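Local atomic coordinates of hypothetical dTDP-4-dehydrorhamnose 3,5-epimerase (PDB entry 2B9U), a protein that probably catalyses the epimerisation of dTDP-4-dehydro-6-deoxy-glucose at C3' and C5' of its sugar, a step in making dTDP-L-rhamnose. Residues Val56-His61 with His118-Leu123. Numbering follows the deposited sequence.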
loop_
_atom_site.group_PDB
_atom_site.type_symbol
_atom_site.label_atom_id
_atom_site.label_comp_id
_atom_site.label_asym_id
_atom_site.label_seq_id
_atom_site.Cartn_x
_atom_site.Cartn_y
_atom_site.Cartn_z
ATOM N N VAL A 56 -19.642 4.933 -6.746
ATOM C CA VAL A 56 -18.682 5.040 -7.842
ATOM C C VAL A 56 -18.415 3.650 -8.412
ATOM O O VAL A 56 -18.286 2.688 -7.657
ATOM C CB VAL A 56 -17.362 5.752 -7.385
ATOM C CG1 VAL A 56 -16.197 5.435 -8.313
ATOM C CG2 VAL A 56 -17.591 7.258 -7.284
ATOM N N VAL A 57 -18.370 3.557 -9.741
ATOM C CA VAL A 57 -17.903 2.366 -10.430
ATOM C C VAL A 57 -16.646 2.723 -11.207
ATOM O O VAL A 57 -16.616 3.747 -11.897
ATOM C CB VAL A 57 -18.978 1.832 -11.412
ATOM C CG1 VAL A 57 -18.425 0.672 -12.244
ATOM C CG2 VAL A 57 -20.247 1.425 -10.664
ATOM N N ARG A 58 -15.603 1.901 -11.063
ATOM C CA ARG A 58 -14.390 2.008 -11.852
ATOM C C ARG A 58 -14.166 0.639 -12.481
ATOM O O ARG A 58 -14.186 -0.362 -11.770
ATOM C CB ARG A 58 -13.181 2.359 -10.977
ATOM C CG ARG A 58 -13.257 3.721 -10.308
ATOM C CD ARG A 58 -12.072 3.950 -9.375
ATOM N NE ARG A 58 -12.270 5.111 -8.517
ATOM C CZ ARG A 58 -11.752 6.321 -8.733
ATOM N NH1 ARG A 58 -10.990 6.546 -9.795
ATOM N NH2 ARG A 58 -11.988 7.301 -7.875
ATOM N N GLY A 59 -13.956 0.601 -13.798
ATOM C CA GLY A 59 -13.672 -0.655 -14.499
ATOM C C GLY A 59 -14.356 -0.747 -15.859
ATOM O O GLY A 59 -15.027 0.189 -16.277
ATOM N N LEU A 60 -14.212 -1.875 -16.550
ATOM C CA LEU A 60 -13.432 -3.022 -16.080
ATOM C C LEU A 60 -12.119 -3.042 -16.876
ATOM O O LEU A 60 -12.120 -3.288 -18.089
ATOM C CB LEU A 60 -14.232 -4.327 -16.252
ATOM C CG LEU A 60 -15.710 -4.349 -15.816
ATOM C CD1 LEU A 60 -16.411 -5.678 -16.153
ATOM C CD2 LEU A 60 -15.847 -4.057 -14.345
ATOM N N HIS A 61 -11.014 -2.751 -16.196
ATOM C CA HIS A 61 -9.748 -2.452 -16.860
ATOM C C HIS A 61 -8.762 -3.600 -16.908
ATOM O O HIS A 61 -8.685 -4.411 -15.983
ATOM C CB HIS A 61 -9.054 -1.284 -16.175
ATOM C CG HIS A 61 -9.901 -0.062 -16.043
ATOM N ND1 HIS A 61 -9.972 0.666 -14.877
ATOM C CD2 HIS A 61 -10.709 0.564 -16.929
ATOM C CE1 HIS A 61 -10.781 1.694 -15.053
ATOM N NE2 HIS A 61 -11.237 1.659 -16.291
ATOM N N HIS A 118 -10.608 -5.917 -14.361
ATOM C CA HIS A 118 -10.948 -5.617 -12.966
ATOM C C HIS A 118 -11.840 -4.377 -12.794
ATOM O O HIS A 118 -11.615 -3.345 -13.391
ATOM C CB HIS A 118 -9.667 -5.494 -12.106
ATOM C CG HIS A 118 -9.889 -4.829 -10.776
ATOM N ND1 HIS A 118 -9.328 -3.615 -10.450
ATOM C CD2 HIS A 118 -10.637 -5.192 -9.710
ATOM C CE1 HIS A 118 -9.716 -3.259 -9.240
ATOM N NE2 HIS A 118 -10.509 -4.201 -8.767
ATOM N N GLY A 119 -12.838 -4.479 -11.942
ATOM C CA GLY A 119 -13.608 -3.309 -11.578
ATOM C C GLY A 119 -14.181 -3.467 -10.193
ATOM O O GLY A 119 -14.089 -4.540 -9.597
ATOM N N PHE A 120 -14.759 -2.388 -9.679
ATOM C CA PHE A 120 -15.484 -2.445 -8.417
ATOM C C PHE A 120 -16.510 -1.333 -8.342
ATOM O O PHE A 120 -16.387 -0.326 -9.041
ATOM C CB PHE A 120 -14.541 -2.364 -7.201
ATOM C CG PHE A 120 -13.773 -1.065 -7.094
ATOM C CD1 PHE A 120 -14.308 0.032 -6.411
ATOM C CD2 PHE A 120 -12.505 -0.949 -7.645
ATOM C CE1 PHE A 120 -13.597 1.211 -6.290
ATOM C CE2 PHE A 120 -11.785 0.245 -7.531
ATOM C CZ PHE A 120 -12.322 1.319 -6.859
ATOM N N GLN A 121 -17.514 -1.533 -7.495
ATOM C CA GLN A 121 -18.334 -0.437 -7.012
ATOM C C GLN A 121 -18.047 -0.148 -5.534
ATOM O O GLN A 121 -17.978 -1.067 -4.703
ATOM C CB GLN A 121 -19.826 -0.693 -7.231
ATOM C CG GLN A 121 -20.690 0.513 -6.834
ATOM C CD GLN A 121 -22.136 0.366 -7.233
ATOM O OE1 GLN A 121 -22.768 -0.663 -6.982
ATOM N NE2 GLN A 121 -22.678 1.404 -7.840
ATOM N N ALA A 122 -17.855 1.132 -5.220
ATOM C CA ALA A 122 -17.728 1.554 -3.825
ATOM C C ALA A 122 -19.099 1.458 -3.139
ATOM O O ALA A 122 -20.079 2.062 -3.596
ATOM C CB ALA A 122 -17.140 2.967 -3.737
ATOM N N LEU A 123 -19.160 0.659 -2.068
ATOM C CA LEU A 123 -20.382 0.437 -1.307
ATOM C C LEU A 123 -20.548 1.536 -0.251
ATOM O O LEU A 123 -21.653 1.871 0.175
ATOM C CB LEU A 123 -20.370 -0.979 -0.676
ATOM C CG LEU A 123 -20.211 -2.147 -1.662
ATOM C CD1 LEU A 123 -20.209 -3.487 -0.962
ATOM C CD2 LEU A 123 -21.283 -2.152 -2.769
#
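Arg-58 and Phe-120 form a hydrogen-bonded antiparallel pair: Arg-58 N reaches Phe-120 O at 3.1 Å, and Phe-120 N returns to Arg-58 O. Their side chains leave the same sheet face side by side, guanidinium and ring planes 31° apart. Phe-120 CG sits between backbone N and carbonyl carbon (chi1 63°), which brings CZ within 3.6 Å of Arg-58 CD; this aliphatic part suits a phenyl neighbour, while NE continues to Ser-52. On the other face, Gln-121 starts with CB 3.7 Å from Val-56 O; CG lies 3.3 Å from that same oxygen, and CG, held anti to the backbone N (chi1 -175°), starts an extended chain that sets CD 4.1 Å from Val-57 CG2 and brings NE2 to 3.7 Å from the same methyl, the two side chains crossing at a slant. Beyond the pair, OE1 accepts from Ile-154 N and NE2 donates to Gly-55 O. A leucine here would probably leave Ile-154 N and Gly-55 O without their amide mates. Between Arg-58 and His-61 the register slips by one, a beta bulge with a cis peptide before Leu-60. Gly-59 fits it because a CB would clash with Gly-119 CA, and Gly-119 likewise makes room for Leu-60 CD2, 3.6 Å from its CA. Past the bulge, His-61 and His-118 exchange two backbone bonds, His-118 N to His-61 O being the straighter. His-61 NE2 is hydrogen-bonded to Asp-163 and His-118 NE2 to Asp-82. Neighbouring strands of this cupin jelly roll are thus joined by main-chain bonds, while side-chain polar groups find their partners outside the two strands.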